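Local coordinates for spore cortex-lytic enzyme (Bacillus cereus ATCC 14579, PDB 6TCI), which is probably an N-acetylmuramyl-L-alanine amidase needed to hydrolyse the spore cortex during germination, the piece described here being its N-terminal putative peptidoglycan-binding domain, at residues A[1-9]-A[58-69]; A[22-30]-A[41-52]. One frame throughout, in Å; residues are numbered along the deposited sequence.

Contact 1 of 2, residues A[1-9]-A[58-69]; sequences AFSNQVIQR and GLAGAKTKQMLV
Ile7 and Ala60 face each other as a single antiparallel bridge, a hydrogen-bonded pair that ties the N-terminal segment of this peptidoglycan-binding domain to the turn leading into helix 62-71. Ala60 N gives an almost straight bond to Ile7 O (2.8 Å, 177° at the hydrogen). Ile7 N returns a bond of 3.0 Å to Ala60 O. The small methyl of Ala60 suits this close pairing, because its CB comes within 4.1 Å of Ile7 CB. Next to the bridge, Leu59 and the aliphatic base of Gln8 lie side by side and point the same way, while Val6 CG1 meets Leu59 CD2 obliquely. A water accepting from Arg9 N and donating to Gly58 O carries the link one step further.

On the helix, Lys65 does two jobs with one extended chain. Its CG lies over one face of the Phe2 ring, a CH-pi contact 4.2 Å from the centroid and displaced toward the rim, with CB and CD close by. Phe2 reaches this place with CG anti to its carbonyl carbon (chi1 -75°); its ring meets Leu68 CD2 at the edge and slides past Val69 CG2, and Glu18 of helix 14-25 also touches it. Lysine fits here since its chain is greasy enough for an aromatic face yet ends in a donor. Further along, CE rests against Ile7 CG1 at 3.7 Å. The ammonium group is then enclosed by the curved backbone of residues 3-5, whose shape is helped by an ST turn from Ser3 OG, itself hydrogen-bonded to Asp15. Gln5 O lies so close to Lys65 NZ that the geometry of that bond is doubtful. Lys65 NZ also donates to a water and to Ser3 O at 2.9 Å, approaching that last oxygen from above its carbonyl plane.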
loop_
_atom_site.group_PDB
_atom_site.type_symbol
_atom_site.label_atom_id
_atom_site.label_comp_id
_atom_site.label_asym_id
_atom_site.label_seq_id
_atom_site.Cartn_x
_atom_site.Cartn_y
_atom_site.Cartn_z
ATOM N N ALA A 1 -5.747 10.063 4.845
ATOM C CA ALA A 1 -4.541 10.791 5.228
ATOM C C ALA A 1 -3.434 10.710 4.170
ATOM O O ALA A 1 -2.352 11.262 4.362
ATOM C CB ALA A 1 -4.033 10.300 6.576
ATOM N N PHE A 2 -3.701 10.023 3.062
ATOM C CA PHE A 2 -2.735 9.956 1.973
ATOM C C PHE A 2 -2.647 11.297 1.247
ATOM O O PHE A 2 -3.625 12.040 1.146
ATOM C CB PHE A 2 -3.162 8.896 0.954
ATOM C CG PHE A 2 -2.933 7.475 1.404
ATOM C CD1 PHE A 2 -1.669 7.034 1.763
ATOM C CD2 PHE A 2 -3.988 6.571 1.432
ATOM C CE1 PHE A 2 -1.461 5.720 2.160
ATOM C CE2 PHE A 2 -3.794 5.256 1.828
ATOM C CZ PHE A 2 -2.525 4.828 2.196
ATOM N N SER A 3 -1.460 11.598 0.728
ATOM C CA SER A 3 -1.297 12.712 -0.193
ATOM C C SER A 3 -1.848 12.319 -1.562
ATOM O O SER A 3 -2.281 11.183 -1.782
ATOM C CB SER A 3 0.178 13.093 -0.303
ATOM O OG SER A 3 0.859 12.181 -1.151
ATOM N N ASN A 4 -1.814 13.259 -2.504
ATOM C CA ASN A 4 -2.266 13.013 -3.869
ATOM C C ASN A 4 -1.169 12.457 -4.776
ATOM O O ASN A 4 -1.365 12.386 -5.995
ATOM C CB ASN A 4 -2.907 14.278 -4.464
ATOM C CG ASN A 4 -1.895 15.378 -4.752
ATOM O OD1 ASN A 4 -0.710 15.257 -4.436
ATOM N ND2 ASN A 4 -2.366 16.463 -5.357
ATOM N N GLN A 5 -0.027 12.066 -4.216
ATOM C CA GLN A 5 1.087 11.541 -4.993
ATOM C C GLN A 5 1.005 10.023 -5.055
ATOM O O GLN A 5 0.633 9.369 -4.077
ATOM C CB GLN A 5 2.422 11.948 -4.370
ATOM C CG GLN A 5 2.560 13.441 -4.158
ATOM C CD GLN A 5 2.592 14.199 -5.467
ATOM O OE1 GLN A 5 3.634 14.294 -6.114
ATOM N NE2 GLN A 5 1.443 14.739 -5.870
ATOM N N VAL A 6 1.349 9.468 -6.218
ATOM C CA VAL A 6 1.380 8.019 -6.373
ATOM C C VAL A 6 2.480 7.448 -5.491
ATOM O O VAL A 6 3.611 7.949 -5.481
ATOM C CB VAL A 6 1.618 7.657 -7.850
ATOM C CG1 VAL A 6 1.881 6.166 -8.010
ATOM C CG2 VAL A 6 0.428 8.079 -8.711
ATOM N N ILE A 7 2.157 6.389 -4.743
ATOM C CA ILE A 7 3.121 5.722 -3.872
ATOM C C ILE A 7 3.685 4.531 -4.625
ATOM O O ILE A 7 2.932 3.646 -5.052
ATOM C CB ILE A 7 2.479 5.264 -2.554
ATOM C CG1 ILE A 7 1.482 6.292 -2.020
ATOM C CG2 ILE A 7 3.557 4.966 -1.517
ATOM C CD1 ILE A 7 0.759 5.805 -0.770
ATOM N N GLN A 8 5.007 4.490 -4.783
ATOM C CA GLN A 8 5.616 3.413 -5.549
ATOM C C GLN A 8 6.987 3.092 -4.982
ATOM O O GLN A 8 7.508 3.794 -4.113
ATOM C CB GLN A 8 5.720 3.770 -7.030
ATOM C CG GLN A 8 6.675 4.894 -7.292
ATOM C CD GLN A 8 6.980 5.029 -8.763
ATOM O OE1 GLN A 8 6.686 6.051 -9.375
ATOM N NE2 GLN A 8 7.565 3.987 -9.343
ATOM N N ARG A 9 7.570 2.028 -5.522
ATOM C CA ARG A 9 8.895 1.573 -5.132
ATOM C C ARG A 9 9.894 2.722 -5.105
ATOM O O ARG A 9 9.943 3.550 -6.023
ATOM C CB ARG A 9 9.321 0.514 -6.140
ATOM C CG ARG A 9 10.768 0.190 -6.157
ATOM C CD ARG A 9 11.049 -0.645 -7.367
ATOM N NE ARG A 9 12.333 -1.284 -7.247
ATOM C CZ ARG A 9 12.722 -2.253 -8.060
ATOM N NH1 ARG A 9 11.904 -2.646 -9.027
ATOM N NH2 ARG A 9 13.909 -2.812 -7.910
ATOM N N GLY A 58 1.444 -2.788 -8.283
ATOM C CA GLY A 58 2.361 -2.368 -7.244
ATOM C C GLY A 58 2.571 -0.876 -7.122
ATOM O O GLY A 58 3.519 -0.456 -6.446
ATOM N N LEU A 59 1.717 -0.059 -7.739
ATOM C CA LEU A 59 1.740 1.390 -7.580
ATOM C C LEU A 59 0.404 1.809 -6.994
ATOM O O LEU A 59 -0.645 1.405 -7.501
ATOM C CB LEU A 59 1.914 2.098 -8.927
ATOM C CG LEU A 59 3.273 2.002 -9.623
ATOM C CD1 LEU A 59 3.300 0.816 -10.562
ATOM C CD2 LEU A 59 3.585 3.293 -10.378
ATOM N N ALA A 60 0.433 2.631 -5.945
ATOM C CA ALA A 60 -0.799 3.057 -5.283
ATOM C C ALA A 60 -1.171 4.450 -5.777
ATOM O O ALA A 60 -0.655 5.454 -5.280
ATOM C CB ALA A 60 -0.672 2.994 -3.765
ATOM N N GLY A 61 -2.051 4.499 -6.775
ATOM C CA GLY A 61 -2.702 5.721 -7.201
ATOM C C GLY A 61 -4.019 5.917 -6.475
ATOM O O GLY A 61 -4.300 5.280 -5.462
ATOM N N ALA A 62 -4.844 6.816 -7.028
ATOM C CA ALA A 62 -6.076 7.219 -6.346
ATOM C C ALA A 62 -6.995 6.032 -6.073
ATOM O O ALA A 62 -7.511 5.877 -4.959
ATOM C CB ALA A 62 -6.806 8.290 -7.161
ATOM N N LYS A 63 -7.200 5.164 -7.067
ATOM C CA LYS A 63 -8.170 4.086 -6.895
ATOM C C LYS A 63 -7.689 3.055 -5.880
ATOM O O LYS A 63 -8.482 2.543 -5.076
ATOM C CB LYS A 63 -8.489 3.441 -8.241
ATOM C CG LYS A 63 -9.555 4.194 -9.033
ATOM C CD LYS A 63 -9.257 4.204 -10.521
ATOM N N THR A 64 -6.391 2.752 -5.885
ATOM C CA THR A 64 -5.849 1.805 -4.918
ATOM C C THR A 64 -5.891 2.383 -3.509
ATOM O O THR A 64 -6.259 1.683 -2.556
ATOM C CB THR A 64 -4.421 1.419 -5.308
ATOM O OG1 THR A 64 -4.454 0.669 -6.526
ATOM C CG2 THR A 64 -3.784 0.547 -4.232
ATOM N N LYS A 65 -5.505 3.651 -3.349
ATOM C CA LYS A 65 -5.587 4.273 -2.028
ATOM C C LYS A 65 -7.018 4.286 -1.514
ATOM O O LYS A 65 -7.267 3.991 -0.338
ATOM C CB LYS A 65 -5.070 5.706 -2.080
ATOM C CG LYS A 65 -3.584 5.836 -2.301
ATOM C CD LYS A 65 -3.278 7.269 -2.664
ATOM C CE LYS A 65 -1.833 7.482 -3.015
ATOM N NZ LYS A 65 -1.623 8.899 -3.426
ATOM N N GLN A 66 -7.971 4.650 -2.376
ATOM C CA GLN A 66 -9.362 4.704 -1.943
ATOM C C GLN A 66 -9.855 3.332 -1.512
ATOM O O GLN A 66 -10.573 3.208 -0.510
ATOM C CB GLN A 66 -10.236 5.271 -3.060
ATOM C CG GLN A 66 -10.069 6.772 -3.245
ATOM C CD GLN A 66 -10.503 7.249 -4.615
ATOM O OE1 GLN A 66 -11.192 6.533 -5.346
ATOM N NE2 GLN A 66 -10.094 8.463 -4.975
ATOM N N MET A 67 -9.459 2.287 -2.245
ATOM C CA MET A 67 -9.846 0.933 -1.867
ATOM C C MET A 67 -9.209 0.524 -0.544
ATOM O O MET A 67 -9.851 -0.134 0.280
ATOM C CB MET A 67 -9.455 -0.040 -2.978
ATOM C CG MET A 67 -9.895 -1.470 -2.733
ATOM S SD MET A 67 -11.659 -1.717 -3.011
ATOM C CE MET A 67 -11.749 -1.518 -4.786
ATOM N N LEU A 68 -7.951 0.904 -0.327
ATOM C CA LEU A 68 -7.268 0.533 0.906
ATOM C C LEU A 68 -7.903 1.217 2.113
ATOM O O LEU A 68 -8.055 0.599 3.177
ATOM C CB LEU A 68 -5.778 0.851 0.780
ATOM C CG LEU A 68 -4.901 0.357 1.927
ATOM C CD1 LEU A 68 -5.093 -1.143 2.159
ATOM C CD2 LEU A 68 -3.440 0.699 1.655
ATOM N N VAL A 69 -8.305 2.482 1.959
ATOM C CA VAL A 69 -9.019 3.180 3.023
ATOM C C VAL A 69 -10.371 2.522 3.288
ATOM O O VAL A 69 -10.758 2.313 4.445
ATOM C CB VAL A 69 -9.146 4.674 2.672
ATOM C CG1 VAL A 69 -10.057 5.366 3.641
ATOM C CG2 VAL A 69 -7.763 5.334 2.658
HETATM O O HOH W 1 -2.700 9.327 -5.897
HETATM O O HOH W 2 6.149 0.130 -7.063
#

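Contact 2 of 2, residues A[22-30]-A[41-52]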
loop_
_atom_site.group_PDB
_atom_site.type_symbol
_atom_site.label_atom_id
_atom_site.label_comp_id
_atom_site.label_asym_id
_atom_site.label_seq_id
_atom_site.Cartn_x
_atom_site.Cartn_y
_atom_site.Cartn_z
ATOM N N ARG A 22 -1.659 0.185 6.803
ATOM C CA ARG A 22 -2.966 -0.298 6.360
ATOM C C ARG A 22 -2.862 -1.700 5.773
ATOM O O ARG A 22 -3.714 -2.557 6.040
ATOM C CB ARG A 22 -3.581 0.668 5.350
ATOM C CG ARG A 22 -4.086 1.958 5.980
ATOM C CD ARG A 22 -4.805 2.834 4.963
ATOM N NE ARG A 22 -5.186 4.144 5.494
ATOM C CZ ARG A 22 -6.325 4.399 6.131
ATOM N NH1 ARG A 22 -7.220 3.432 6.344
ATOM N NH2 ARG A 22 -6.580 5.632 6.553
ATOM N N LEU A 23 -1.817 -1.959 4.980
ATOM C CA LEU A 23 -1.636 -3.299 4.429
ATOM C C LEU A 23 -1.389 -4.317 5.535
ATOM O O LEU A 23 -1.808 -5.471 5.423
ATOM C CB LEU A 23 -0.491 -3.315 3.415
ATOM C CG LEU A 23 -0.733 -2.607 2.081
ATOM C CD1 LEU A 23 0.559 -2.502 1.296
ATOM C CD2 LEU A 23 -1.768 -3.350 1.265
ATOM N N LYS A 24 -0.693 -3.916 6.602
ATOM C CA LYS A 24 -0.482 -4.828 7.721
ATOM C C LYS A 24 -1.795 -5.129 8.430
ATOM O O LYS A 24 -2.090 -6.290 8.741
ATOM C CB LYS A 24 0.539 -4.240 8.693
ATOM C CG LYS A 24 0.726 -5.072 9.954
ATOM C CD LYS A 24 1.858 -4.526 10.805
ATOM C CE LYS A 24 3.201 -4.751 10.142
ATOM N NZ LYS A 24 3.495 -6.205 9.996
ATOM N N TYR A 25 -2.602 -4.093 8.676
ATOM C CA TYR A 25 -3.891 -4.280 9.336
ATOM C C TYR A 25 -4.781 -5.233 8.553
ATOM O O TYR A 25 -5.551 -6.000 9.146
ATOM C CB TYR A 25 -4.569 -2.917 9.493
ATOM C CG TYR A 25 -5.753 -2.905 10.434
ATOM C CD1 TYR A 25 -5.571 -2.900 11.809
ATOM C CD2 TYR A 25 -7.054 -2.883 9.944
ATOM C CE1 TYR A 25 -6.643 -2.875 12.667
ATOM C CE2 TYR A 25 -8.138 -2.867 10.801
ATOM C CZ TYR A 25 -7.924 -2.859 12.164
ATOM O OH TYR A 25 -8.990 -2.842 13.037
ATOM N N ASN A 26 -4.684 -5.199 7.227
ATOM C CA ASN A 26 -5.454 -6.067 6.351
ATOM C C ASN A 26 -4.824 -7.444 6.162
ATOM O O ASN A 26 -5.433 -8.299 5.513
ATOM C CB ASN A 26 -5.679 -5.390 4.989
ATOM C CG ASN A 26 -6.931 -4.531 4.967
ATOM O OD1 ASN A 26 -8.039 -5.041 5.065
ATOM N ND2 ASN A 26 -6.758 -3.227 4.798
ATOM N N GLY A 27 -3.623 -7.679 6.695
ATOM C CA GLY A 27 -2.987 -8.983 6.629
ATOM C C GLY A 27 -2.113 -9.227 5.421
ATOM O O GLY A 27 -1.804 -10.388 5.124
ATOM N N PHE A 28 -1.718 -8.184 4.704
ATOM C CA PHE A 28 -0.894 -8.352 3.515
ATOM C C PHE A 28 0.576 -8.036 3.737
ATOM O O PHE A 28 1.433 -8.665 3.103
ATOM C CB PHE A 28 -1.412 -7.475 2.371
ATOM C CG PHE A 28 -2.752 -7.884 1.855
ATOM C CD1 PHE A 28 -2.865 -8.858 0.874
ATOM C CD2 PHE A 28 -3.903 -7.297 2.350
ATOM C CE1 PHE A 28 -4.107 -9.242 0.398
ATOM C CE2 PHE A 28 -5.149 -7.680 1.887
ATOM C CZ PHE A 28 -5.250 -8.647 0.905
ATOM N N TYR A 29 0.895 -7.075 4.601
ATOM C CA TYR A 29 2.270 -6.650 4.829
ATOM C C TYR A 29 2.766 -7.252 6.136
ATOM O O TYR A 29 2.239 -6.931 7.207
ATOM C CB TYR A 29 2.372 -5.126 4.869
ATOM C CG TYR A 29 3.782 -4.625 5.055
ATOM C CD1 TYR A 29 4.704 -4.677 4.017
ATOM C CD2 TYR A 29 4.197 -4.105 6.270
ATOM C CE1 TYR A 29 5.998 -4.225 4.188
ATOM C CE2 TYR A 29 5.488 -3.653 6.448
ATOM C CZ TYR A 29 6.383 -3.714 5.406
ATOM O OH TYR A 29 7.670 -3.261 5.584
ATOM N N THR A 30 3.791 -8.105 6.040
ATOM C CA THR A 30 4.292 -8.898 7.155
ATOM C C THR A 30 5.489 -8.282 7.865
ATOM O O THR A 30 5.739 -8.628 9.027
ATOM C CB THR A 30 4.688 -10.302 6.661
ATOM O OG1 THR A 30 5.867 -10.217 5.850
ATOM C CG2 THR A 30 3.576 -10.916 5.830
ATOM N N THR A 41 6.846 -4.282 0.440
ATOM C CA THR A 41 5.697 -3.415 0.212
ATOM C C THR A 41 5.110 -3.633 -1.176
ATOM O O THR A 41 3.885 -3.652 -1.342
ATOM C CB THR A 41 6.138 -1.961 0.397
ATOM O OG1 THR A 41 6.761 -1.811 1.681
ATOM C CG2 THR A 41 4.967 -1.013 0.289
ATOM N N TYR A 42 5.978 -3.800 -2.176
ATOM C CA TYR A 42 5.542 -4.117 -3.532
ATOM C C TYR A 42 4.718 -5.395 -3.545
ATOM O O TYR A 42 3.615 -5.438 -4.108
ATOM C CB TYR A 42 6.799 -4.282 -4.385
ATOM C CG TYR A 42 6.626 -4.676 -5.837
ATOM C CD1 TYR A 42 6.358 -3.723 -6.815
ATOM C CD2 TYR A 42 6.804 -5.997 -6.239
ATOM C CE1 TYR A 42 6.231 -4.084 -8.146
ATOM C CE2 TYR A 42 6.693 -6.364 -7.572
ATOM C CZ TYR A 42 6.409 -5.408 -8.520
ATOM O OH TYR A 42 6.290 -5.778 -9.841
ATOM N N TRP A 43 5.241 -6.452 -2.909
ATOM C CA TRP A 43 4.551 -7.738 -2.842
ATOM C C TRP A 43 3.207 -7.614 -2.130
ATOM O O TRP A 43 2.170 -8.057 -2.644
ATOM C CB TRP A 43 5.469 -8.725 -2.119
ATOM C CG TRP A 43 4.910 -10.087 -1.846
ATOM C CD1 TRP A 43 4.640 -10.622 -0.622
ATOM C CD2 TRP A 43 4.606 -11.108 -2.805
ATOM N NE1 TRP A 43 4.164 -11.901 -0.755
ATOM C CE2 TRP A 43 4.130 -12.225 -2.086
ATOM C CE3 TRP A 43 4.670 -11.181 -4.199
ATOM C CZ2 TRP A 43 3.732 -13.406 -2.713
ATOM C CZ3 TRP A 43 4.267 -12.355 -4.821
ATOM C CH2 TRP A 43 3.808 -13.449 -4.077
ATOM N N ALA A 44 3.209 -7.018 -0.933
ATOM C CA ALA A 44 1.966 -6.851 -0.183
ATOM C C ALA A 44 0.942 -6.058 -0.979
ATOM O O ALA A 44 -0.243 -6.402 -0.999
ATOM C CB ALA A 44 2.250 -6.143 1.143
ATOM N N LEU A 45 1.380 -4.975 -1.627
ATOM C CA LEU A 45 0.437 -4.129 -2.346
ATOM C C LEU A 45 -0.147 -4.851 -3.549
ATOM O O LEU A 45 -1.352 -4.754 -3.806
ATOM C CB LEU A 45 1.110 -2.819 -2.766
ATOM C CG LEU A 45 0.216 -1.842 -3.542
ATOM C CD1 LEU A 45 -1.045 -1.469 -2.766
ATOM C CD2 LEU A 45 0.996 -0.593 -3.969
ATOM N N ARG A 46 0.681 -5.599 -4.282
ATOM C CA ARG A 46 0.151 -6.363 -5.408
ATOM C C ARG A 46 -0.851 -7.421 -4.950
ATOM O O ARG A 46 -1.873 -7.639 -5.609
ATOM C CB ARG A 46 1.295 -6.972 -6.215
ATOM C CG ARG A 46 2.092 -5.928 -6.960
ATOM C CD ARG A 46 3.308 -6.547 -7.607
ATOM N NE ARG A 46 2.921 -7.620 -8.515
ATOM C CZ ARG A 46 2.766 -7.468 -9.828
ATOM N NH1 ARG A 46 2.998 -6.294 -10.406
ATOM N NH2 ARG A 46 2.371 -8.490 -10.561
ATOM N N ASN A 47 -0.579 -8.087 -3.823
ATOM C CA ASN A 47 -1.531 -9.077 -3.320
ATOM C C ASN A 47 -2.832 -8.416 -2.886
ATOM O O ASN A 47 -3.917 -8.982 -3.072
ATOM C CB ASN A 47 -0.907 -9.852 -2.164
ATOM C CG ASN A 47 0.137 -10.831 -2.634
ATOM O OD1 ASN A 47 0.069 -11.327 -3.760
ATOM N ND2 ASN A 47 1.119 -11.105 -1.787
ATOM N N PHE A 48 -2.743 -7.217 -2.300
ATOM C CA PHE A 48 -3.946 -6.467 -1.966
ATOM C C PHE A 48 -4.733 -6.120 -3.223
ATOM O O PHE A 48 -5.956 -6.291 -3.272
ATOM C CB PHE A 48 -3.579 -5.193 -1.205
ATOM C CG PHE A 48 -4.735 -4.263 -1.022
ATOM C CD1 PHE A 48 -5.628 -4.462 0.017
ATOM C CD2 PHE A 48 -4.959 -3.220 -1.901
ATOM C CE1 PHE A 48 -6.716 -3.638 0.185
ATOM C CE2 PHE A 48 -6.052 -2.382 -1.730
ATOM C CZ PHE A 48 -6.931 -2.602 -0.686
ATOM N N GLN A 49 -4.039 -5.612 -4.251
ATOM C CA GLN A 49 -4.724 -5.265 -5.492
ATOM C C GLN A 49 -5.438 -6.472 -6.088
ATOM O O GLN A 49 -6.593 -6.363 -6.515
ATOM C CB GLN A 49 -3.742 -4.644 -6.485
ATOM C CG GLN A 49 -3.289 -3.253 -6.058
ATOM C CD GLN A 49 -2.187 -2.710 -6.943
ATOM O OE1 GLN A 49 -1.289 -3.445 -7.352
ATOM N NE2 GLN A 49 -2.252 -1.419 -7.244
ATOM N N GLU A 50 -4.771 -7.630 -6.112
ATOM C CA GLU A 50 -5.384 -8.837 -6.658
ATOM C C GLU A 50 -6.629 -9.224 -5.870
ATOM O O GLU A 50 -7.686 -9.494 -6.453
ATOM C CB GLU A 50 -4.363 -9.978 -6.671
ATOM C CG GLU A 50 -4.899 -11.285 -7.248
ATOM C CD GLU A 50 -4.381 -11.555 -8.643
ATOM O OE1 GLU A 50 -3.193 -11.261 -8.906
ATOM O OE2 GLU A 50 -5.162 -12.065 -9.475
ATOM N N LYS A 51 -6.524 -9.237 -4.538
ATOM C CA LYS A 51 -7.648 -9.646 -3.701
ATOM C C LYS A 51 -8.843 -8.721 -3.884
ATOM O O LYS A 51 -9.996 -9.173 -3.869
ATOM C CB LYS A 51 -7.221 -9.659 -2.230
ATOM C CG LYS A 51 -8.316 -10.074 -1.249
ATOM C CD LYS A 51 -8.707 -11.545 -1.430
ATOM C CE LYS A 51 -7.548 -12.471 -1.093
ATOM N NZ LYS A 51 -7.992 -13.878 -0.890
ATOM N N PHE A 52 -8.591 -7.419 -4.040
ATOM C CA PHE A 52 -9.660 -6.430 -4.095
ATOM C C PHE A 52 -10.098 -6.082 -5.513
ATOM O O PHE A 52 -10.897 -5.156 -5.694
ATOM C CB PHE A 52 -9.305 -5.199 -3.257
ATOM C CG PHE A 52 -9.489 -5.434 -1.788
ATOM C CD1 PHE A 52 -8.568 -6.182 -1.078
ATOM C CD2 PHE A 52 -10.613 -4.967 -1.134
ATOM C CE1 PHE A 52 -8.749 -6.437 0.276
ATOM C CE2 PHE A 52 -10.803 -5.221 0.215
ATOM C CZ PHE A 52 -9.869 -5.959 0.920
HETATM O O HOH W 3 0.624 -10.368 0.931
#
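This is a buried apolar contact between the end of helix 14-25 with its following turn and one side of helix 39-51, with no direct hydrogen bond between the two segments. Leu23 acts as a knob in a hole formed by Thr41, Ala44, Leu45 and Phe48. Its two methyls divide the work: CD1 lies near the backbone of Leu45 and 4.0 Å from Ala44 CB, whereas CD2 presses on Phe48 CB at 3.6 Å. A branched leucine end serves both neighbours at once.

After the helix the chain turns back through a Schellman motif, where Gly27 adopts a positive phi (90°) that glycine tolerates most easily. The reversal delivers Phe28 to the second helix, its CA 4.9 Å from that of Ala44. The small alanine suits this close approach: Ala44 CB packs against the backbone of Phe28 and, at 3.9 Å, against Tyr29 CB. Phe28 lays one ring face over Phe48 CA, a CH-pi contact 3.8 Å from the centroid. The Phe48 side chain, with CG anti to its backbone N (chi1 171°), swings aside and turns its edge to the same ring, giving an offset edge-to-face pair with planes at 88°. Beyond it, Phe52 CE1 and Lys51 CB meet the far end of the Phe28 ring.

A water bridges the segments by donating to Phe28 O and accepting from Asn47 ND2, so the polar groups at this border are joined indirectly. Tyr29 CE1 rests near Thr41 OG1, but the hydroxyls bond to other parts of the chain, Tyr29 OH to Lys32 O and Thr41 OG1 to Gln20 NE2. A leucine knob in a helix groove, followed by a Schellman turn that brings aromatic residues onto the same helix, forms part of the hydrophobic core of this three-helix peptidoglycan-binding domain.

The two contacts lie on opposite sides of the chain's centre, their own centres about 12 Å apart. Contact 2 is nested in sequence within contact 1: residues 1-9 come first, then helices 14-25 and 39-51 pack together, and finally residues 58-69 return to the N-terminal segment. Helix 39-51 links them directly. Its Gln49 probably hydrogen-bonds through OE1 to Gly58 N and through NE2 to Thr64 OG1, while Phe48 and Leu45 touch Leu68 and Thr64 of helix 62-71. Together they join all three helices and the N-terminal segment into one compact domain, consistent with a small independently folded module of the longer enzyme.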